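Local coordinates for major pilin backbone protein T-antigen, T13 (Streptococcus pyogenes, PDB 6BBT) that forms the backbone of the cell-surface pilus of Streptococcus pyogenes, probably as the repeating subunit of its shaft, at residues Phe82-Val87 / Trp116-Tyr121; Leu11-Ser16 / Tyr97-Gln102. All coordinates share one frame; numbering follows the deposited sequence.

In the fold
Interactions 1 and 2 lie about 11 Å apart, centre to centre, in the core between the two sheets of the N-terminal domain. Strands 10-17 and 77-83 pair antiparallel in one sheet, while strands 93-101 and 116-123 pair antiparallel in the other; each interaction takes one segment from each side. Along the chain the segments alternate, in the order 11-16, 82-87, 97-102, 116-121, so the two contacts cross along the chain. Backbone pairing of V118 with Y97 and of W116 with V99 joins interaction 1 directly to interaction 2. Together they run from hydrophobic core to isopeptide bond, consistent with a rigid pilus subunit.

Interaction 1. Residues Phe82-Val87 / Trp116-Tyr121; sequences FNFETV and WTVDVY
F84 and V120 meet across the hydrophobic core of a beta-sandwich: F84 lies on the segment that strand 77-83 of one sheet leads into, and V120 belongs to strand 116-123 in the other. The methyl CG2 of V120 sits over the centre of the F84 ring in a CH-pi contact, 3.7 Å from the centroid and 12° off the ring normal. All six ring carbons therefore lie at similar distances from this one methyl. With CG1 of V120 anti to its backbone N (chi1 -174°), CG2 is the branch left to meet the ring. V118, two residues earlier on the same face of the strand, adds a looser, oblique apolar contact, its CG1 4.5 Å from F84 CZ.

Y97 meets the F84 ring with its plane at about 45°, and P132 touches both F84 and V120. The backbone leaving strand 77-83 turns sharply here: F84 to V87 form a type I beta turn, closed by a hydrogen bond from V87 N to F84 O. An Asx turn overlaps its start, E85 N donating to N83 OD1 at 3.1 Å from above the carbonyl plane.

Interaction 2. Residues Leu11-Ser16 / Tyr97-Gln102; sequences LPITKS and YTVSEQ
Strands 11-16 and 97-101 run in nearly the same direction, 22° apart, with I13 nearest V99 and K15 nearest E101. Their axes come no closer than 10.6 Å. This spacing, too wide for backbone pairing, is that of strands in opposing sheets, and side chains bridge the gap.

L11 and I13 point at V99, which uses both of its branches. Its CG2 lies 4.0 Å from L11 CD2, where the two side chains pass alongside, pointing opposite ways, whereas its CG1 meets I13 CD1 tip to tip at 4.2 Å. The anti placement of V99 CG1 relative to the backbone N gives this split, one methyl to each neighbour. I35 and V118 extend the apolar layer around V99.

Further along, the packing turns polar. The K15 chain bends at chi2 (61°), bringing NZ towards E101, whose side chain is extended to CD and lies roughly perpendicular to that of K15. K15 NZ donates to E101 OE1 over 2.9 Å, on the syn side and slightly out of the carboxylate plane; the N-H...O angle of 131° makes this a bent bond. The other oxygen, OE2, accepts from the backbone N of D112, so each oxygen of the buried carboxylate has a donor. F31 and F33 of strand 29-37 pack against E101.

K15 NZ is also covalently linked to CG of N152 on strand 148-166, forming a Lys-Asn isopeptide bond. A glutamate hydrogen-bonded to such a cross-link, in an aromatic surround within a beta-sandwich, is typical of Spy0128-like pilin domains, where the corresponding acid promotes formation of the bond; E101 probably does the same.

Interaction 1. Residues Phe82-Val87 / Trp116-Tyr121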
loop_
_atom_site.group_PDB
_atom_site.type_symbol
_atom_site.label_atom_id
_atom_site.label_comp_id
_atom_site.label_asym_id
_atom_site.label_seq_id
_atom_site.Cartn_x
_atom_site.Cartn_y
_atom_site.Cartn_z
ATOM N N PHE A 82 -4.182 7.913 20.461
ATOM C CA PHE A 82 -4.562 9.286 20.726
ATOM C C PHE A 82 -4.439 9.498 22.218
ATOM O O PHE A 82 -4.692 8.589 23.011
ATOM C CB PHE A 82 -5.984 9.533 20.290
ATOM C CG PHE A 82 -6.174 9.496 18.818
ATOM C CD1 PHE A 82 -5.842 10.597 18.037
ATOM C CD2 PHE A 82 -6.722 8.379 18.210
ATOM C CE1 PHE A 82 -6.053 10.576 16.673
ATOM C CE2 PHE A 82 -6.935 8.350 16.850
ATOM C CZ PHE A 82 -6.600 9.450 16.080
ATOM N N ASN A 83 -4.053 10.706 22.599
ATOM C CA ASN A 83 -3.813 11.002 23.985
ATOM C C ASN A 83 -4.765 12.085 24.470
ATOM O O ASN A 83 -4.706 13.223 23.999
ATOM C CB ASN A 83 -2.371 11.424 24.161
ATOM C CG ASN A 83 -2.009 11.634 25.606
ATOM O OD1 ASN A 83 -2.727 11.202 26.512
ATOM N ND2 ASN A 83 -0.900 12.319 25.833
ATOM N N PHE A 84 -5.640 11.713 25.405
ATOM C CA PHE A 84 -6.604 12.643 25.993
ATOM C C PHE A 84 -6.086 13.359 27.249
ATOM O O PHE A 84 -6.699 14.342 27.680
ATOM C CB PHE A 84 -7.928 11.928 26.285
ATOM C CG PHE A 84 -8.596 11.394 25.053
ATOM C CD1 PHE A 84 -9.259 12.255 24.189
ATOM C CD2 PHE A 84 -8.543 10.040 24.745
ATOM C CE1 PHE A 84 -9.865 11.777 23.039
ATOM C CE2 PHE A 84 -9.149 9.557 23.603
ATOM C CZ PHE A 84 -9.807 10.424 22.746
ATOM N N GLU A 85 -4.974 12.880 27.821
ATOM C CA GLU A 85 -4.274 13.559 28.929
ATOM C C GLU A 85 -4.087 15.055 28.702
ATOM O O GLU A 85 -4.176 15.832 29.649
ATOM C CB GLU A 85 -2.891 12.920 29.151
ATOM C CG GLU A 85 -1.964 13.580 30.175
ATOM C CD GLU A 85 -2.412 13.364 31.606
ATOM O OE1 GLU A 85 -1.641 12.761 32.385
ATOM O OE2 GLU A 85 -3.536 13.781 31.962
ATOM N N THR A 86 -3.822 15.443 27.454
ATOM C CA THR A 86 -3.486 16.821 27.102
ATOM C C THR A 86 -4.686 17.763 26.933
ATOM O O THR A 86 -4.496 18.945 26.676
ATOM C CB THR A 86 -2.644 16.858 25.795
ATOM O OG1 THR A 86 -3.436 16.415 24.687
ATOM C CG2 THR A 86 -1.393 15.973 25.916
ATOM N N VAL A 87 -5.909 17.260 27.070
ATOM C CA VAL A 87 -7.102 18.033 26.748
ATOM C C VAL A 87 -7.649 18.763 27.988
ATOM O O VAL A 87 -7.646 18.203 29.088
ATOM C CB VAL A 87 -8.194 17.106 26.166
ATOM C CG1 VAL A 87 -9.451 17.889 25.771
ATOM C CG2 VAL A 87 -7.636 16.337 24.965
ATOM N N TRP A 116 -15.238 4.378 13.736
ATOM C CA TRP A 116 -15.226 3.951 15.112
ATOM C C TRP A 116 -15.723 5.092 15.978
ATOM O O TRP A 116 -15.528 6.265 15.647
ATOM C CB TRP A 116 -13.811 3.567 15.509
ATOM C CG TRP A 116 -13.348 2.345 14.820
ATOM C CD1 TRP A 116 -12.896 2.242 13.537
ATOM C CD2 TRP A 116 -13.332 1.024 15.362
ATOM N NE1 TRP A 116 -12.576 0.936 13.253
ATOM C CE2 TRP A 116 -12.842 0.164 14.352
ATOM C CE3 TRP A 116 -13.706 0.480 16.597
ATOM C CZ2 TRP A 116 -12.695 -1.214 14.545
ATOM C CZ3 TRP A 116 -13.539 -0.881 16.801
ATOM C CH2 TRP A 116 -13.039 -1.718 15.777
ATOM N N THR A 117 -16.362 4.742 17.087
ATOM C CA THR A 117 -16.834 5.727 18.047
ATOM C C THR A 117 -16.170 5.481 19.381
ATOM O O THR A 117 -15.911 4.339 19.762
ATOM C CB THR A 117 -18.379 5.773 18.172
ATOM O OG1 THR A 117 -18.744 6.836 19.066
ATOM C CG2 THR A 117 -18.949 4.461 18.666
ATOM N N VAL A 118 -15.875 6.576 20.067
ATOM C CA VAL A 118 -15.064 6.562 21.262
ATOM C C VAL A 118 -15.743 7.422 22.333
ATOM O O VAL A 118 -15.970 8.610 22.102
ATOM C CB VAL A 118 -13.661 7.136 20.978
ATOM C CG1 VAL A 118 -12.808 7.131 22.241
ATOM C CG2 VAL A 118 -12.969 6.333 19.885
ATOM N N ASP A 119 -16.057 6.817 23.484
ATOM C CA ASP A 119 -16.504 7.565 24.670
ATOM C C ASP A 119 -15.381 7.688 25.682
ATOM O O ASP A 119 -14.834 6.688 26.135
ATOM C CB ASP A 119 -17.711 6.883 25.321
ATOM C CG ASP A 119 -18.981 7.074 24.529
ATOM O OD1 ASP A 119 -19.066 7.999 23.696
ATOM O OD2 ASP A 119 -19.923 6.300 24.746
ATOM N N VAL A 120 -15.050 8.928 26.032
ATOM C CA VAL A 120 -14.049 9.208 27.045
ATOM C C VAL A 120 -14.777 9.648 28.321
ATOM O O VAL A 120 -15.491 10.660 28.324
ATOM C CB VAL A 120 -13.075 10.300 26.567
ATOM C CG1 VAL A 120 -11.951 10.489 27.572
ATOM C CG2 VAL A 120 -12.506 9.932 25.198
ATOM N N TYR A 121 -14.587 8.873 29.382
ATOM C CA TYR A 121 -15.232 9.117 30.682
ATOM C C TYR A 121 -14.367 10.063 31.505
ATOM O O TYR A 121 -13.280 9.687 31.943
ATOM C CB TYR A 121 -15.442 7.791 31.432
ATOM C CG TYR A 121 -16.618 6.999 30.916
ATOM C CD1 TYR A 121 -16.672 6.576 29.589
ATOM C CD2 TYR A 121 -17.688 6.681 31.745
ATOM C CE1 TYR A 121 -17.754 5.865 29.103
ATOM C CE2 TYR A 121 -18.775 5.971 31.266
ATOM C CZ TYR A 121 -18.801 5.564 29.950
ATOM O OH TYR A 121 -19.870 4.862 29.466
#

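Interaction 2. Residues Leu11-Ser16 / Tyr97-Gln102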
loop_
_atom_site.group_PDB
_atom_site.type_symbol
_atom_site.label_atom_id
_atom_site.label_comp_id
_atom_site.label_asym_id
_atom_site.label_seq_id
_atom_site.Cartn_x
_atom_site.Cartn_y
_atom_site.Cartn_z
ATOM N N LEU A 11 -6.161 6.325 23.902
ATOM C CA LEU A 11 -6.889 5.408 23.062
ATOM C C LEU A 11 -5.872 4.707 22.158
ATOM O O LEU A 11 -5.292 5.349 21.307
ATOM C CB LEU A 11 -7.880 6.189 22.225
ATOM C CG LEU A 11 -8.629 5.443 21.133
ATOM C CD1 LEU A 11 -9.543 4.388 21.731
ATOM C CD2 LEU A 11 -9.401 6.458 20.314
ATOM N N PRO A 12 -5.646 3.401 22.351
ATOM C CA PRO A 12 -4.790 2.678 21.391
ATOM C C PRO A 12 -5.442 2.491 20.016
ATOM O O PRO A 12 -6.660 2.350 19.921
ATOM C CB PRO A 12 -4.536 1.327 22.071
ATOM C CG PRO A 12 -5.537 1.213 23.158
ATOM C CD PRO A 12 -5.942 2.599 23.550
ATOM N N ILE A 13 -4.617 2.523 18.971
ATOM C CA ILE A 13 -5.018 2.213 17.603
ATOM C C ILE A 13 -4.088 1.108 17.083
ATOM O O ILE A 13 -2.861 1.183 17.263
ATOM C CB ILE A 13 -4.875 3.424 16.642
ATOM C CG1 ILE A 13 -5.554 4.695 17.182
ATOM C CG2 ILE A 13 -5.408 3.071 15.253
ATOM C CD1 ILE A 13 -7.065 4.605 17.340
ATOM N N THR A 14 -4.662 0.088 16.456
ATOM C CA THR A 14 -3.886 -0.947 15.791
ATOM C C THR A 14 -4.141 -0.850 14.303
ATOM O O THR A 14 -5.266 -0.658 13.868
ATOM C CB THR A 14 -4.256 -2.350 16.302
ATOM O OG1 THR A 14 -3.826 -2.472 17.655
ATOM C CG2 THR A 14 -3.543 -3.474 15.479
ATOM N N LYS A 15 -3.076 -0.969 13.528
ATOM C CA LYS A 15 -3.173 -1.060 12.093
ATOM C C LYS A 15 -2.616 -2.404 11.693
ATOM O O LYS A 15 -1.503 -2.731 12.075
ATOM C CB LYS A 15 -2.348 0.041 11.441
ATOM C CG LYS A 15 -2.285 -0.030 9.928
ATOM C CD LYS A 15 -3.648 0.094 9.271
ATOM C CE LYS A 15 -3.548 -0.004 7.758
ATOM N NZ LYS A 15 -4.838 0.221 7.057
ATOM N N SER A 16 -3.379 -3.160 10.924
ATOM C CA SER A 16 -2.898 -4.403 10.331
ATOM C C SER A 16 -2.909 -4.251 8.826
ATOM O O SER A 16 -3.920 -3.860 8.244
ATOM C CB SER A 16 -3.773 -5.583 10.735
ATOM O OG SER A 16 -3.729 -5.746 12.142
ATOM N N TYR A 97 -16.343 10.858 20.430
ATOM C CA TYR A 97 -15.575 11.201 19.237
ATOM C C TYR A 97 -15.748 10.134 18.174
ATOM O O TYR A 97 -16.095 8.993 18.483
ATOM C CB TYR A 97 -14.093 11.276 19.577
ATOM C CG TYR A 97 -13.688 12.234 20.669
ATOM C CD1 TYR A 97 -13.840 11.904 22.011
ATOM C CD2 TYR A 97 -13.087 13.452 20.355
ATOM C CE1 TYR A 97 -13.440 12.779 23.011
ATOM C CE2 TYR A 97 -12.669 14.323 21.343
ATOM C CZ TYR A 97 -12.848 13.986 22.666
ATOM O OH TYR A 97 -12.428 14.869 23.633
ATOM N N THR A 98 -15.460 10.508 16.931
ATOM C CA THR A 98 -15.438 9.572 15.822
ATOM C C THR A 98 -13.982 9.420 15.367
ATOM O O THR A 98 -13.273 10.416 15.210
ATOM C CB THR A 98 -16.362 10.042 14.692
ATOM O OG1 THR A 98 -17.684 10.240 15.223
ATOM C CG2 THR A 98 -16.420 9.017 13.558
ATOM N N VAL A 99 -13.537 8.171 15.208
ATOM C CA VAL A 99 -12.183 7.860 14.718
ATOM C C VAL A 99 -12.318 7.170 13.361
ATOM O O VAL A 99 -13.142 6.274 13.194
ATOM C CB VAL A 99 -11.409 6.979 15.719
ATOM C CG1 VAL A 99 -10.040 6.526 15.168
ATOM C CG2 VAL A 99 -11.226 7.736 17.012
ATOM N N SER A 100 -11.535 7.621 12.391
ATOM C CA SER A 100 -11.522 7.019 11.062
ATOM C C SER A 100 -10.109 7.018 10.524
ATOM O O SER A 100 -9.215 7.641 11.108
ATOM C CB SER A 100 -12.428 7.790 10.115
ATOM O OG SER A 100 -12.016 9.131 10.057
ATOM N N GLU A 101 -9.931 6.307 9.424
ATOM C CA GLU A 101 -8.664 6.278 8.706
ATOM C C GLU A 101 -8.848 7.056 7.428
ATOM O O GLU A 101 -9.776 6.808 6.681
ATOM C CB GLU A 101 -8.265 4.854 8.349
ATOM C CG GLU A 101 -6.973 4.761 7.551
ATOM C CD GLU A 101 -6.587 3.316 7.241
ATOM O OE1 GLU A 101 -6.151 2.589 8.139
ATOM O OE2 GLU A 101 -6.744 2.920 6.080
ATOM N N GLN A 102 -7.927 7.955 7.164
ATOM C CA GLN A 102 -7.896 8.703 5.914
ATOM C C GLN A 102 -7.621 7.805 4.705
ATOM O O GLN A 102 -6.712 6.958 4.732
ATOM C CB GLN A 102 -6.795 9.751 6.050
ATOM C CG GLN A 102 -6.621 10.706 4.904
ATOM C CD GLN A 102 -5.652 11.812 5.277
ATOM O OE1 GLN A 102 -4.422 11.644 5.239
ATOM N NE2 GLN A 102 -6.205 12.953 5.674
#